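Local coordinates for NAD-dependent aldehyde dehydrogenase (Sinorhizobium meliloti, PDB 3U4J), which probably oxidises aldehydes with NAD or NADP as electron acceptor, and carries a bound calcium ion, at residues P15-K20 against D335-R340; E50-W55 against S110-K115; E103-I108 against S204-E209; E198-T203 against A345-A350. All coordinates share one frame; numbering follows the deposited sequence.

Interaction 1 of 4, residues P15-K20 against D335-R340; sequences PRLRIK and DPLNER. With CA (calcium ion), chain E.
Arg16 and Leu17 dock on Leu337 in a mixed polar and apolar contact between two loops, one joining strand 7-8 to strand 25-27, the other leading from strand 333-334 to helix 349-364. The polar half is one bond, in which NH2 of Arg16 gives a hydrogen to Leu337 O at 3.0 Å. It is bent, with an N-H...O angle of 139°, and the oxygen stands out of the guanidinium plane. A turn at chi3 (-66°) lets the arginine slide past the leucine, whose CB (3.5 Å from NH2 of Arg16) and CD2 lie over one guanidinium face. Asp14 holds NH2 as well, in a salt bridge. Were an alanine here, Leu337 O would probably lose this donor and Asp14 would be left without its charged mate. The carbonyl itself belongs to a type I turn from Asp335 to Asn338, within which Asp335 OD1 accepts from Leu337 N at 3.0 Å, forming an Asx turn. On the apolar side, CD2 of Leu17 rests against CD1 of Leu337 at 3.9 Å, and Leu107 of helix 102-113 packs on both Arg16 and Leu337. Leu17 O binds the calcium ion at 2.4 Å, with three waters and Glu50.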
loop_
_atom_site.group_PDB
_atom_site.type_symbol
_atom_site.label_atom_id
_atom_site.label_comp_id
_atom_site.label_asym_id
_atom_site.label_seq_id
_atom_site.Cartn_x
_atom_site.Cartn_y
_atom_site.Cartn_z
ATOM N N PRO A 15 -14.516 19.557 46.917
ATOM C CA PRO A 15 -14.609 18.212 47.513
ATOM C C PRO A 15 -13.743 17.155 46.803
ATOM O O PRO A 15 -13.354 16.155 47.425
ATOM C CB PRO A 15 -16.093 17.854 47.335
ATOM C CG PRO A 15 -16.804 19.229 47.202
ATOM C CD PRO A 15 -15.817 20.037 46.405
ATOM N N ARG A 16 -13.433 17.366 45.524
ATOM C CA ARG A 16 -12.573 16.429 44.786
ATOM C C ARG A 16 -11.158 16.397 45.376
ATOM O O ARG A 16 -10.434 15.416 45.203
ATOM C CB ARG A 16 -12.552 16.751 43.279
ATOM C CG ARG A 16 -13.931 16.514 42.612
ATOM C CD ARG A 16 -14.039 17.140 41.256
ATOM N NE ARG A 16 -13.994 18.599 41.302
ATOM C CZ ARG A 16 -14.043 19.348 40.206
ATOM N NH1 ARG A 16 -14.134 18.751 39.016
ATOM N NH2 ARG A 16 -14.026 20.666 40.290
ATOM N N LEU A 17 -10.781 17.443 46.108
ATOM C CA LEU A 17 -9.482 17.424 46.789
ATOM C C LEU A 17 -9.467 16.513 48.042
ATOM O O LEU A 17 -8.413 16.277 48.631
ATOM C CB LEU A 17 -9.017 18.842 47.114
ATOM C CG LEU A 17 -8.832 19.758 45.903
ATOM C CD1 LEU A 17 -8.591 21.178 46.364
ATOM C CD2 LEU A 17 -7.663 19.271 45.050
ATOM N N ARG A 18 -10.623 15.977 48.425
ATOM C CA ARG A 18 -10.679 14.997 49.535
ATOM C C ARG A 18 -10.129 13.645 49.108
ATOM O O ARG A 18 -9.659 12.867 49.940
ATOM C CB ARG A 18 -12.121 14.768 50.005
ATOM C CG ARG A 18 -12.831 16.002 50.530
ATOM C CD ARG A 18 -14.319 15.693 50.580
ATOM N NE ARG A 18 -15.085 16.833 51.058
ATOM C CZ ARG A 18 -16.400 16.810 51.236
ATOM N NH1 ARG A 18 -17.103 15.707 50.960
ATOM N NH2 ARG A 18 -17.007 17.892 51.691
ATOM N N ILE A 19 -10.213 13.351 47.812
ATOM C CA ILE A 19 -9.913 12.009 47.319
ATOM C C ILE A 19 -8.453 11.624 47.534
ATOM O O ILE A 19 -7.549 12.292 47.051
ATOM C CB ILE A 19 -10.299 11.841 45.823
ATOM C CG1 ILE A 19 -11.778 12.294 45.588
ATOM C CG2 ILE A 19 -10.044 10.393 45.361
ATOM C CD1 ILE A 19 -12.199 12.317 44.088
ATOM N N LYS A 20 -8.230 10.522 48.249
ATOM C CA LYS A 20 -6.886 9.955 48.327
ATOM C C LYS A 20 -6.861 8.747 47.428
ATOM O O LYS A 20 -7.817 7.981 47.411
ATOM C CB LYS A 20 -6.515 9.562 49.764
ATOM C CG LYS A 20 -6.428 10.735 50.754
ATOM C CD LYS A 20 -5.236 11.654 50.463
ATOM C CE LYS A 20 -4.772 12.425 51.721
ATOM N NZ LYS A 20 -3.933 11.633 52.690
ATOM N N ASP A 335 -6.657 27.370 38.561
ATOM C CA ASP A 335 -7.256 26.176 39.132
ATOM C C ASP A 335 -7.619 25.107 38.079
ATOM O O ASP A 335 -8.605 25.271 37.356
ATOM C CB ASP A 335 -8.515 26.563 39.911
ATOM C CG ASP A 335 -9.075 25.398 40.749
ATOM O OD1 ASP A 335 -8.523 24.263 40.687
ATOM O OD2 ASP A 335 -10.075 25.621 41.465
ATOM N N PRO A 336 -6.835 24.011 38.012
ATOM C CA PRO A 336 -7.154 22.965 37.028
ATOM C C PRO A 336 -8.541 22.346 37.188
ATOM O O PRO A 336 -9.062 21.788 36.229
ATOM C CB PRO A 336 -6.044 21.927 37.217
ATOM C CG PRO A 336 -4.898 22.701 37.873
ATOM C CD PRO A 336 -5.592 23.717 38.751
ATOM N N LEU A 337 -9.152 22.460 38.369
ATOM C CA LEU A 337 -10.456 21.842 38.622
ATOM C C LEU A 337 -11.607 22.718 38.171
ATOM O O LEU A 337 -12.756 22.268 38.161
ATOM C CB LEU A 337 -10.631 21.505 40.111
ATOM C CG LEU A 337 -9.677 20.433 40.643
ATOM C CD1 LEU A 337 -10.000 20.126 42.108
ATOM C CD2 LEU A 337 -9.799 19.163 39.778
ATOM N N ASN A 338 -11.307 23.971 37.811
ATOM C CA ASN A 338 -12.354 24.870 37.304
ATOM C C ASN A 338 -12.606 24.634 35.817
ATOM O O ASN A 338 -11.669 24.596 35.027
ATOM C CB ASN A 338 -11.968 26.327 37.546
ATOM C CG ASN A 338 -13.155 27.255 37.455
ATOM O OD1 ASN A 338 -13.840 27.303 36.426
ATOM N ND2 ASN A 338 -13.403 28.013 38.532
ATOM N N GLU A 339 -13.871 24.488 35.442
ATOM C CA GLU A 339 -14.260 24.201 34.050
ATOM C C GLU A 339 -13.908 25.336 33.079
ATOM O O GLU A 339 -13.765 25.095 31.892
ATOM C CB GLU A 339 -15.769 23.909 33.958
ATOM C CG GLU A 339 -16.198 22.589 34.645
ATOM C CD GLU A 339 -15.746 21.345 33.888
ATOM O OE1 GLU A 339 -15.454 21.427 32.658
ATOM O OE2 GLU A 339 -15.698 20.271 34.514
ATOM N N ARG A 340 -13.765 26.558 33.599
ATOM C CA ARG A 340 -13.420 27.733 32.781
ATOM C C ARG A 340 -11.928 27.827 32.470
ATOM O O ARG A 340 -11.525 28.517 31.534
ATOM C CB ARG A 340 -13.881 29.040 33.474
ATOM C CG ARG A 340 -15.393 29.133 33.686
ATOM C CD ARG A 340 -15.880 30.453 34.395
ATOM N NE ARG A 340 -14.836 31.279 35.032
ATOM C CZ ARG A 340 -14.657 31.434 36.347
ATOM N NH1 ARG A 340 -15.428 30.815 37.247
ATOM N NH2 ARG A 340 -13.686 32.219 36.776
HETATM CA CA CA E . -6.584 16.084 50.175
HETATM O O HOH W 1 -7.656 14.181 51.271
HETATM O O HOH W 2 -6.123 14.773 48.153
HETATM O O HOH W 3 -8.319 17.116 51.607
#

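Interaction 2 of 4, residues E50-W55 against S110-K115; sequences EVVGTW and SLEVGK. With CA (calcium ion), chain E.
Apolar packing joins Val52 to Leu111, where the edge strand 51-56 of a two-stranded antiparallel sheet lies against the last turn of helix 102-113. CB of Val52 stands 4.0 Å from CB of Leu111, and the two valine methyls divide the work: CG1 lies against the leucine side chain, while CG2 reaches the backbone at Leu111 O, 3.7 Å away. Val52 and Gly53 both face Arg42 of the partner strand, a classic beta bulge. Gly53, lacking a CB, lets the Trp55 ring lie close to the strand.

Contacts of a carboxylate gather round Glu112. Its chain is extended beyond CG and makes a close carboxylate-to-ring-edge contact with Trp55, OE2 lying near the ring plane and 3.2 Å from CZ3; the two planes are 55° apart. Water 4 donates both to Glu112 OE2 and, at 2.8 Å, to Val52 O, and so ties helix to strand. OE1 accepts from Gly202 N, while Trp55 NE1 gives its hydrogen to Glu198 O.

In metal binding, Glu50 OE2 holds the calcium ion at 2.3 Å, and next to it Val51 O accepts from calcium-bound water 2. For the buried Glu112, the backbone N-H, the water and the weakly positive ring edge would together probably stabilise a negative carboxylate.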
loop_
_atom_site.group_PDB
_atom_site.type_symbol
_atom_site.label_atom_id
_atom_site.label_comp_id
_atom_site.label_asym_id
_atom_site.label_seq_id
_atom_site.Cartn_x
_atom_site.Cartn_y
_atom_site.Cartn_z
ATOM N N GLU A 50 -1.837 19.164 48.671
ATOM C CA GLU A 50 -2.827 18.096 48.475
ATOM C C GLU A 50 -2.165 16.863 47.863
ATOM O O GLU A 50 -1.633 16.922 46.760
ATOM C CB GLU A 50 -3.995 18.561 47.588
ATOM C CG GLU A 50 -4.793 19.768 48.137
ATOM C CD GLU A 50 -5.759 19.429 49.282
ATOM O OE1 GLU A 50 -6.323 20.390 49.862
ATOM O OE2 GLU A 50 -5.987 18.236 49.598
ATOM N N VAL A 51 -2.210 15.746 48.578
ATOM C CA VAL A 51 -1.592 14.512 48.095
ATOM C C VAL A 51 -2.666 13.759 47.297
ATOM O O VAL A 51 -3.682 13.335 47.861
ATOM C CB VAL A 51 -1.049 13.647 49.262
ATOM C CG1 VAL A 51 -0.438 12.368 48.738
ATOM C CG2 VAL A 51 -0.006 14.458 50.118
ATOM N N VAL A 52 -2.435 13.613 45.993
ATOM C CA VAL A 52 -3.483 13.110 45.083
ATOM C C VAL A 52 -3.226 11.729 44.527
ATOM O O VAL A 52 -4.126 11.131 43.928
ATOM C CB VAL A 52 -3.756 14.105 43.899
ATOM C CG1 VAL A 52 -4.351 15.381 44.431
ATOM C CG2 VAL A 52 -2.466 14.388 43.103
ATOM N N GLY A 53 -2.011 11.220 44.689
ATOM C CA GLY A 53 -1.740 9.850 44.314
ATOM C C GLY A 53 -0.509 9.286 44.994
ATOM O O GLY A 53 0.407 10.027 45.350
ATOM N N THR A 54 -0.493 7.973 45.169
ATOM C CA THR A 54 0.731 7.266 45.544
ATOM C C THR A 54 0.813 5.916 44.878
ATOM O O THR A 54 -0.195 5.233 44.690
ATOM C CB THR A 54 1.032 7.199 47.117
ATOM O OG1 THR A 54 1.239 5.848 47.579
ATOM C CG2 THR A 54 0.073 7.983 47.974
ATOM N N TRP A 55 2.025 5.569 44.461
ATOM C CA TRP A 55 2.267 4.340 43.738
ATOM C C TRP A 55 3.620 3.792 44.149
ATOM O O TRP A 55 4.430 4.536 44.725
ATOM C CB TRP A 55 2.236 4.580 42.201
ATOM C CG TRP A 55 2.708 5.932 41.814
ATOM C CD1 TRP A 55 3.997 6.350 41.721
ATOM C CD2 TRP A 55 1.896 7.061 41.514
ATOM N NE1 TRP A 55 4.048 7.663 41.381
ATOM C CE2 TRP A 55 2.767 8.130 41.232
ATOM C CE3 TRP A 55 0.513 7.274 41.452
ATOM C CZ2 TRP A 55 2.312 9.395 40.889
ATOM C CZ3 TRP A 55 0.050 8.540 41.090
ATOM C CH2 TRP A 55 0.948 9.582 40.816
ATOM N N SER A 110 -6.103 15.521 35.645
ATOM C CA SER A 110 -6.138 16.925 36.072
ATOM C C SER A 110 -5.370 17.122 37.384
ATOM O O SER A 110 -4.508 18.021 37.514
ATOM C CB SER A 110 -7.592 17.384 36.239
ATOM O OG SER A 110 -7.646 18.743 36.607
ATOM N N LEU A 111 -5.694 16.279 38.357
ATOM C CA LEU A 111 -5.070 16.367 39.671
ATOM C C LEU A 111 -3.559 16.100 39.640
ATOM O O LEU A 111 -2.796 16.786 40.310
ATOM C CB LEU A 111 -5.761 15.395 40.627
ATOM C CG LEU A 111 -7.169 15.782 41.105
ATOM C CD1 LEU A 111 -7.806 14.611 41.922
ATOM C CD2 LEU A 111 -7.102 17.056 41.908
ATOM N N GLU A 112 -3.132 15.079 38.889
ATOM C CA GLU A 112 -1.734 14.676 38.899
ATOM C C GLU A 112 -0.889 15.550 37.989
ATOM O O GLU A 112 0.261 15.835 38.308
ATOM C CB GLU A 112 -1.561 13.200 38.505
ATOM C CG GLU A 112 -2.274 12.240 39.439
ATOM C CD GLU A 112 -2.038 10.775 39.119
ATOM O OE1 GLU A 112 -1.301 10.446 38.158
ATOM O OE2 GLU A 112 -2.599 9.933 39.852
ATOM N N VAL A 113 -1.446 15.952 36.853
ATOM C CA VAL A 113 -0.674 16.710 35.883
ATOM C C VAL A 113 -0.821 18.233 36.105
ATOM O O VAL A 113 0.071 18.964 35.747
ATOM C CB VAL A 113 -1.060 16.348 34.397
ATOM C CG1 VAL A 113 -0.306 17.222 33.384
ATOM C CG2 VAL A 113 -0.840 14.868 34.109
ATOM N N GLY A 114 -1.927 18.696 36.684
ATOM C CA GLY A 114 -2.234 20.138 36.710
ATOM C C GLY A 114 -2.897 20.614 35.425
ATOM O O GLY A 114 -2.921 21.797 35.129
ATOM N N LYS A 115 -3.439 19.667 34.671
ATOM C CA LYS A 115 -4.085 19.907 33.393
ATOM C C LYS A 115 -5.497 20.399 33.662
ATOM O O LYS A 115 -6.203 19.823 34.497
ATOM C CB LYS A 115 -4.157 18.556 32.666
ATOM C CG LYS A 115 -4.364 18.548 31.184
ATOM C CD LYS A 115 -4.411 17.078 30.700
ATOM C CE LYS A 115 -3.016 16.455 30.608
ATOM N NZ LYS A 115 -2.235 17.003 29.463
HETATM CA CA CA E . -6.584 16.084 50.175
HETATM O O HOH W 2 -6.123 14.773 48.153
HETATM O O HOH W 4 -4.516 10.203 41.366
HETATM O O HOH W 3 -8.319 17.116 51.607
HETATM O O HOH W 1 -7.656 14.181 51.271
#

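Interaction 3 of 4, residues E103-I108 against S204-E209; sequences EELALI and SIRLAE
Glu104 and Arg206 cross at about a right angle and meet carboxylate to guanidinium, with the two planes only 18° apart. The arginine offers its side rather than its end: NE gives to Glu104 OE2 at 2.7 Å and NH2 to Glu104 OE1 at 3.2 Å, the latter bond almost straight at 176°. Both oxygens are met on their syn side, so this is a bidentate salt bridge. Glu104 reaches it with CG anti to its own nitrogen and the rest of the chain extended, whereas Arg206 is folded at chi2 and chi3. That fold leaves NH1 to bond Glu209 OE1 at 2.9 Å, on the anti lone pair, one turn further along the same helix. Nearer the backbone, the arginine's methylenes are used as apolar surface, with CD2 of Leu105 at 3.8 Å from Arg206 CB and CD1 of Ile108 equally near its CG. A leucine in place of Arg206 would probably leave both glutamates without their shared positive partner. The helix segments run nearly antiparallel, 154° between their directions and 11.1 Å apart at the axes. Helix 202-214 is the connection of a beta-alpha-beta crossover between the parallel strands 191-195 and 221-223, the latter packed on by Ile205 and Ala208; a salt-bridge network thus fastens helix 102-113 to the crossover helix of this Rossmann-like unit.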
loop_
_atom_site.group_PDB
_atom_site.type_symbol
_atom_site.label_atom_id
_atom_site.label_comp_id
_atom_site.label_asym_id
_atom_site.label_seq_id
_atom_site.Cartn_x
_atom_site.Cartn_y
_atom_site.Cartn_z
ATOM N N GLU A 103 -15.026 10.477 33.155
ATOM C CA GLU A 103 -14.955 11.527 34.187
ATOM C C GLU A 103 -13.933 11.193 35.285
ATOM O O GLU A 103 -13.180 12.074 35.729
ATOM C CB GLU A 103 -16.350 11.823 34.798
ATOM C CG GLU A 103 -17.278 12.600 33.845
ATOM C CD GLU A 103 -16.643 13.905 33.348
ATOM O OE1 GLU A 103 -16.202 14.743 34.177
ATOM O OE2 GLU A 103 -16.582 14.089 32.113
ATOM N N GLU A 104 -13.919 9.923 35.698
ATOM C CA GLU A 104 -12.908 9.399 36.628
ATOM C C GLU A 104 -11.497 9.656 36.082
ATOM O O GLU A 104 -10.620 10.146 36.800
ATOM C CB GLU A 104 -13.076 7.886 36.863
ATOM C CG GLU A 104 -12.049 7.281 37.863
ATOM C CD GLU A 104 -11.899 5.732 37.786
ATOM O OE1 GLU A 104 -12.760 5.042 37.198
ATOM O OE2 GLU A 104 -10.901 5.203 38.336
ATOM N N LEU A 105 -11.266 9.292 34.825
ATOM C CA LEU A 105 -9.909 9.383 34.285
ATOM C C LEU A 105 -9.471 10.837 34.102
ATOM O O LEU A 105 -8.302 11.178 34.307
ATOM C CB LEU A 105 -9.773 8.598 32.980
ATOM C CG LEU A 105 -10.018 7.088 33.092
ATOM C CD1 LEU A 105 -10.238 6.521 31.693
ATOM C CD2 LEU A 105 -8.827 6.414 33.779
ATOM N N ALA A 106 -10.420 11.691 33.739
ATOM C CA ALA A 106 -10.110 13.088 33.429
ATOM C C ALA A 106 -9.670 13.749 34.722
ATOM O O ALA A 106 -8.713 14.558 34.738
ATOM C CB ALA A 106 -11.353 13.811 32.846
ATOM N N LEU A 107 -10.385 13.409 35.802
ATOM C CA LEU A 107 -10.063 13.953 37.127
ATOM C C LEU A 107 -8.658 13.537 37.616
ATOM O O LEU A 107 -7.892 14.371 38.122
ATOM C CB LEU A 107 -11.154 13.607 38.154
ATOM C CG LEU A 107 -10.896 14.132 39.590
ATOM C CD1 LEU A 107 -10.785 15.694 39.651
ATOM C CD2 LEU A 107 -11.959 13.624 40.553
ATOM N N ILE A 108 -8.319 12.259 37.463
ATOM C CA ILE A 108 -6.970 11.783 37.800
ATOM C C ILE A 108 -5.912 12.636 37.053
ATOM O O ILE A 108 -5.010 13.189 37.680
ATOM C CB ILE A 108 -6.802 10.275 37.499
ATOM C CG1 ILE A 108 -7.767 9.449 38.341
ATOM C CG2 ILE A 108 -5.330 9.776 37.791
ATOM C CD1 ILE A 108 -7.656 7.938 38.017
ATOM N N SER A 204 -2.187 5.755 33.926
ATOM C CA SER A 204 -1.530 4.631 33.251
ATOM C C SER A 204 -1.769 3.282 33.926
ATOM O O SER A 204 -1.873 2.263 33.267
ATOM C CB SER A 204 -0.019 4.895 33.109
ATOM O OG SER A 204 0.148 6.064 32.297
ATOM N N ILE A 205 -1.837 3.290 35.250
ATOM C CA ILE A 205 -2.156 2.098 36.006
ATOM C C ILE A 205 -3.632 1.793 35.749
ATOM O O ILE A 205 -4.001 0.638 35.495
ATOM C CB ILE A 205 -1.891 2.338 37.531
ATOM C CG1 ILE A 205 -0.386 2.241 37.822
ATOM C CG2 ILE A 205 -2.688 1.361 38.384
ATOM C CD1 ILE A 205 0.011 2.853 39.181
ATOM N N ARG A 206 -4.471 2.822 35.794
ATOM C CA ARG A 206 -5.883 2.605 35.449
ATOM C C ARG A 206 -6.043 2.019 34.039
ATOM O O ARG A 206 -6.874 1.137 33.828
ATOM C CB ARG A 206 -6.774 3.869 35.621
ATOM C CG ARG A 206 -6.999 4.332 37.060
ATOM C CD ARG A 206 -7.785 3.342 37.914
ATOM N NE ARG A 206 -9.203 3.297 37.539
ATOM C CZ ARG A 206 -9.846 2.201 37.124
ATOM N NH1 ARG A 206 -9.218 1.037 37.036
ATOM N NH2 ARG A 206 -11.138 2.266 36.811
ATOM N N LEU A 207 -5.240 2.485 33.082
ATOM C CA LEU A 207 -5.359 1.965 31.704
ATOM C C LEU A 207 -5.030 0.469 31.668
ATOM O O LEU A 207 -5.726 -0.301 30.991
ATOM C CB LEU A 207 -4.451 2.741 30.737
ATOM C CG LEU A 207 -4.465 2.441 29.250
ATOM C CD1 LEU A 207 -5.891 2.543 28.656
ATOM C CD2 LEU A 207 -3.519 3.414 28.514
ATOM N N ALA A 208 -3.983 0.061 32.401
ATOM C CA ALA A 208 -3.621 -1.365 32.477
ATOM C C ALA A 208 -4.732 -2.163 33.163
ATOM O O ALA A 208 -4.976 -3.324 32.816
ATOM C CB ALA A 208 -2.302 -1.563 33.217
ATOM N N GLU A 209 -5.376 -1.539 34.142
ATOM C CA GLU A 209 -6.485 -2.181 34.855
ATOM C C GLU A 209 -7.700 -2.328 33.939
ATOM O O GLU A 209 -8.399 -3.340 33.983
ATOM C CB GLU A 209 -6.816 -1.430 36.156
ATOM C CG GLU A 209 -5.644 -1.495 37.172
ATOM C CD GLU A 209 -5.889 -0.669 38.437
ATOM O OE1 GLU A 209 -6.795 0.198 38.454
ATOM O OE2 GLU A 209 -5.151 -0.857 39.425
#

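Interaction 4 of 4, residues E198-T203 against A345-A350; sequences EFTSGT and AMISEA
Phe199 and Thr200, in the loop that leads from strand 191-195 into helix 202-214, meet Ile347 and Ser348, which lead into helix 349-364. The contact therefore joins the approaches to two helices, and it is made by van der Waals touches alone. CD2 of Phe199 lies 4.2 Å from CG1 of Ile347, and further out on the same ring CZ comes within 4.3 Å of CB of Ser348. Both partners approach the ring obliquely, while Glu198, the residue before it, places its CG over one ring face. Phe199 is thus flanked by its own neighbour as well as by the opposing loop.

Ile347 carries its CG1 opposite its backbone nitrogen (chi1 -162°), and the side chain then bends at chi2 so that CD1 extends to Thr200, 4.3 Å from CG2 of that residue. One isoleucine in this way meets two consecutive residues of the facing loop, and on the way it also touches Trp171. Its carbonyl oxygen accepts a hydrogen bond from Arg42 NH2, which ties the backbone just ahead of helix 349-364 to strand 39-43. On the other loop, Thr200 packs against Pro174 and Val113.

The polar end of Ser348 is turned to its own chain. While its CB serves the phenylalanine, its OG accepts from His351 N, three residues on, which is the hallmark of a serine N-cap at the start of helix 349-364.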
loop_
_atom_site.group_PDB
_atom_site.type_symbol
_atom_site.label_atom_id
_atom_site.label_comp_id
_atom_site.label_asym_id
_atom_site.label_seq_id
_atom_site.Cartn_x
_atom_site.Cartn_y
_atom_site.Cartn_z
ATOM N N GLU A 198 7.105 9.271 37.266
ATOM C CA GLU A 198 6.975 9.322 38.734
ATOM C C GLU A 198 5.950 10.331 39.215
ATOM O O GLU A 198 5.384 10.164 40.304
ATOM C CB GLU A 198 8.335 9.674 39.354
ATOM C CG GLU A 198 8.792 11.100 38.999
ATOM C CD GLU A 198 10.295 11.330 39.214
ATOM O OE1 GLU A 198 10.626 12.113 40.123
ATOM O OE2 GLU A 198 11.127 10.728 38.487
ATOM N N PHE A 199 5.750 11.411 38.458
ATOM C CA PHE A 199 4.713 12.397 38.799
ATOM C C PHE A 199 3.267 12.021 38.446
ATOM O O PHE A 199 2.341 12.623 38.984
ATOM C CB PHE A 199 4.977 13.760 38.127
ATOM C CG PHE A 199 6.311 14.364 38.471
ATOM C CD1 PHE A 199 6.689 14.542 39.804
ATOM C CD2 PHE A 199 7.183 14.746 37.475
ATOM C CE1 PHE A 199 7.928 15.115 40.138
ATOM C CE2 PHE A 199 8.428 15.320 37.785
ATOM C CZ PHE A 199 8.803 15.499 39.122
ATOM N N THR A 200 3.072 11.096 37.515
ATOM C CA THR A 200 1.762 10.982 36.842
ATOM C C THR A 200 1.451 9.536 36.463
ATOM O O THR A 200 1.289 9.201 35.291
ATOM C CB THR A 200 1.679 11.855 35.575
ATOM O OG1 THR A 200 2.793 11.566 34.726
ATOM C CG2 THR A 200 1.719 13.359 35.915
ATOM N N SER A 201 1.371 8.671 37.456
ATOM C CA SER A 201 1.205 7.265 37.159
ATOM C C SER A 201 -0.236 6.774 37.216
ATOM O O SER A 201 -0.516 5.677 36.785
ATOM C CB SER A 201 2.101 6.442 38.087
ATOM O OG SER A 201 3.461 6.727 37.806
ATOM N N GLY A 202 -1.141 7.590 37.732
ATOM C CA GLY A 202 -2.493 7.139 38.040
ATOM C C GLY A 202 -3.279 6.714 36.813
ATOM O O GLY A 202 -3.834 5.608 36.779
ATOM N N THR A 203 -3.337 7.559 35.782
ATOM C CA THR A 203 -4.123 7.123 34.600
ATOM C C THR A 203 -3.515 5.921 33.865
ATOM O O THR A 203 -4.257 5.129 33.269
ATOM C CB THR A 203 -4.480 8.269 33.606
ATOM O OG1 THR A 203 -3.288 8.829 33.091
ATOM C CG2 THR A 203 -5.299 9.320 34.288
ATOM N N ALA A 345 -1.338 24.245 35.590
ATOM C CA ALA A 345 -0.199 24.437 36.484
ATOM C C ALA A 345 1.091 23.956 35.843
ATOM O O ALA A 345 1.054 23.143 34.908
ATOM C CB ALA A 345 -0.457 23.681 37.831
HETATM N N MSE A 346 2.223 24.455 36.344
HETATM C CA MSE A 346 3.534 23.876 36.051
HETATM C C MSE A 346 3.624 22.528 36.782
HETATM O O MSE A 346 3.113 22.395 37.904
HETATM C CB MSE A 346 4.678 24.775 36.573
HETATM C CG MSE A 346 4.848 26.144 35.916
HETATM SE SE MSE A 346 5.425 26.019 34.017
HETATM C CE MSE A 346 3.647 25.889 33.283
ATOM N N ILE A 347 4.300 21.552 36.178
ATOM C CA ILE A 347 4.336 20.192 36.733
ATOM C C ILE A 347 5.030 20.099 38.121
ATOM O O ILE A 347 4.628 19.286 38.976
ATOM C CB ILE A 347 4.988 19.200 35.746
ATOM C CG1 ILE A 347 4.625 17.751 36.109
ATOM C CG2 ILE A 347 6.520 19.400 35.672
ATOM C CD1 ILE A 347 3.187 17.367 35.797
ATOM N N SER A 348 6.061 20.925 38.341
ATOM C CA SER A 348 6.821 20.835 39.582
ATOM C C SER A 348 7.492 22.168 39.904
ATOM O O SER A 348 7.560 23.061 39.052
ATOM C CB SER A 348 7.867 19.719 39.532
ATOM O OG SER A 348 8.947 20.086 38.685
ATOM N N GLU A 349 7.953 22.310 41.143
ATOM C CA GLU A 349 8.677 23.532 41.516
ATOM C C GLU A 349 9.998 23.592 40.732
ATOM O O GLU A 349 10.376 24.657 40.250
ATOM C CB GLU A 349 8.900 23.593 43.050
ATOM C CG GLU A 349 9.841 24.723 43.524
ATOM C CD GLU A 349 9.207 26.119 43.495
ATOM O OE1 GLU A 349 8.036 26.266 43.902
ATOM O OE2 GLU A 349 9.899 27.089 43.078
ATOM N N ALA A 350 10.679 22.454 40.579
ATOM C CA ALA A 350 11.934 22.419 39.798
ATOM C C ALA A 350 11.672 22.859 38.351
ATOM O O ALA A 350 12.437 23.658 37.781
ATOM C CB ALA A 350 12.606 21.021 39.837
#

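Interactions 1 and 2 share the calcium site: Leu17 O and Glu50 OE2, 3.3 Å apart, are both ligands, and the contact centres lie 10 Å from each other. Helix 102-113 ties them to interaction 3, since its Leu107 CD1 packs 3.6 Å from Leu337 CD2. Interactions 2 and 4 are closer still, with centres 7 Å apart; Glu112 OE1 to Gly202 N (2.9 Å) and Ala345 N to Gly114 O (3.0 Å) are probable hydrogen bonds between them. Interactions 3 and 4 both use helix 202-214, and there Ile108 CG2 meets Thr203 CG2 at 3.5 Å. Interaction 3 stands apart from the metal, its Ile108 side chain about 14 Å from the ion.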